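Side-chain contact in paenibacillus xanthan lyase (Paenibacillus, PDB 6F2P), which cleaves the polysaccharide xanthan as a lyase, probably by the beta-elimination usual in polysaccharide lyase family 8: residues S485-D490 against V494-G499. Sequence-based numbering, arbitrary orientation.
Sequences SWFMFD and VALGSG. With CA (calcium ion), chain B.
Phe487 and Val494 face each other in a beta hairpin, strands 481-488 and 493-501, third and fourth across the large antiparallel sheet of the family 8 super-sandwich domain. Two hydrogen bonds join this pair, Phe487 N to Val494 O and Val494 N to Phe487 O; the straighter has an N-H...O angle of 167°. Ser485 and Leu496 are joined in the same reciprocal way, with Ser485 N 2.8 Å from Leu496 O.

The tight part lies on the face bearing Phe487, Val494 and Leu496, against strands 637-642 and 646-651, where Val649 touches both Phe487 and Leu496. With CG anti to its carbonyl carbon (chi1 -56°), Phe487 runs its ring along the neighbouring strand. The ring edge meets Val494 O in plane, CD1 lying 3.4 Å from that oxygen, and CE1 reaches Leu496 CD1 at 3.8 Å as the two side chains cross at about a right angle. An alanine in place of Phe487 would probably leave Leu496 CD1 without this aromatic neighbour and open a gap beside Val649. Ser485 OG, on the same face, hydrogen-bonds Gln647 and Asn660.

The opposite face is looser between the strands: Trp486 CD1 meets Ala495 CB obliquely at 4.1 Å, and the indole also packs on Met471 and Met386. Toward the turn the contact thins to the edge of the Phe489 ring, whose CE2 is 4.4 Å from Val494 CG2. Partly exposed Asp490 instead helps bind a calcium ion with Asp491, Glu492, Gln636 and Glu651, its OD1 2.5 Å from the metal.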
# COMPACT_ATOMS: atom_id res chain seq x y z
N SER A 485 13.77 5.41 -3.74
CA SER A 485 12.57 5.90 -4.39
C SER A 485 12.59 5.56 -5.88
O SER A 485 13.64 5.52 -6.50
CB SER A 485 12.42 7.41 -4.20
OG SER A 485 12.18 7.73 -2.83
N TRP A 486 11.41 5.30 -6.43
CA TRP A 486 11.31 5.01 -7.85
C TRP A 486 10.30 5.97 -8.50
O TRP A 486 9.27 6.28 -7.91
CB TRP A 486 10.94 3.55 -8.07
CG TRP A 486 11.94 2.57 -7.51
CD1 TRP A 486 13.01 2.02 -8.17
CD2 TRP A 486 11.98 2.04 -6.18
NE1 TRP A 486 13.70 1.18 -7.33
CE2 TRP A 486 13.09 1.17 -6.11
CE3 TRP A 486 11.18 2.21 -5.05
CZ2 TRP A 486 13.42 0.47 -4.94
CZ3 TRP A 486 11.51 1.52 -3.88
CH2 TRP A 486 12.62 0.66 -3.84
N PHE A 487 10.63 6.46 -9.69
CA PHE A 487 9.81 7.46 -10.36
C PHE A 487 9.56 6.97 -11.77
O PHE A 487 10.47 6.95 -12.60
CB PHE A 487 10.49 8.82 -10.36
CG PHE A 487 10.85 9.31 -8.97
CD1 PHE A 487 11.97 8.82 -8.32
CD2 PHE A 487 10.05 10.24 -8.32
CE1 PHE A 487 12.30 9.24 -7.05
CE2 PHE A 487 10.37 10.68 -7.04
CZ PHE A 487 11.50 10.18 -6.40
N MET A 488 8.33 6.58 -12.03
CA MET A 488 8.02 5.81 -13.23
C MET A 488 7.14 6.62 -14.17
O MET A 488 5.98 6.87 -13.86
CB MET A 488 7.35 4.51 -12.80
CG MET A 488 8.28 3.62 -11.98
SD MET A 488 7.51 2.61 -10.70
CE MET A 488 7.26 3.80 -9.39
N PHE A 489 7.70 7.04 -15.30
CA PHE A 489 7.00 7.95 -16.21
C PHE A 489 6.59 7.28 -17.51
O PHE A 489 6.16 6.13 -17.50
CB PHE A 489 7.83 9.21 -16.47
CG PHE A 489 8.16 9.99 -15.21
CD1 PHE A 489 7.15 10.60 -14.48
CD2 PHE A 489 9.46 10.09 -14.76
CE1 PHE A 489 7.44 11.32 -13.32
CE2 PHE A 489 9.76 10.80 -13.61
CZ PHE A 489 8.75 11.42 -12.89
N ASP A 490 6.69 8.00 -18.63
CA ASP A 490 6.21 7.42 -19.89
C ASP A 490 7.19 6.42 -20.52
O ASP A 490 6.76 5.42 -21.09
CB ASP A 490 5.79 8.50 -20.90
CG ASP A 490 6.88 9.51 -21.15
OD1 ASP A 490 7.73 9.67 -20.27
OD2 ASP A 490 6.88 10.15 -22.23
N VAL A 494 13.18 6.57 -12.95
CA VAL A 494 14.26 7.17 -12.19
C VAL A 494 14.33 6.49 -10.83
O VAL A 494 13.31 6.34 -10.15
CB VAL A 494 14.07 8.69 -12.01
CG1 VAL A 494 15.24 9.27 -11.22
CG2 VAL A 494 13.94 9.37 -13.37
N ALA A 495 15.53 6.07 -10.45
CA ALA A 495 15.76 5.45 -9.15
C ALA A 495 16.69 6.32 -8.32
O ALA A 495 17.78 6.68 -8.77
CB ALA A 495 16.34 4.05 -9.33
N LEU A 496 16.26 6.67 -7.11
CA LEU A 496 17.05 7.50 -6.22
C LEU A 496 17.26 6.83 -4.88
O LEU A 496 16.37 6.15 -4.36
CB LEU A 496 16.36 8.84 -5.97
CG LEU A 496 16.06 9.76 -7.15
CD1 LEU A 496 15.56 11.09 -6.61
CD2 LEU A 496 17.29 9.95 -8.02
N GLY A 497 18.44 7.03 -4.31
CA GLY A 497 18.71 6.55 -2.98
C GLY A 497 19.50 7.58 -2.20
O GLY A 497 20.32 8.30 -2.76
N SER A 498 19.23 7.66 -0.91
CA SER A 498 19.98 8.53 -0.02
C SER A 498 19.72 8.03 1.39
O SER A 498 18.91 7.12 1.59
CB SER A 498 19.47 9.96 -0.13
OG SER A 498 18.18 10.04 0.46
N GLY A 499 20.39 8.64 2.36
CA GLY A 499 20.29 8.21 3.74
C GLY A 499 20.85 6.81 3.94
O GLY A 499 20.53 6.15 4.92
CA CA B . 9.93 10.66 -20.87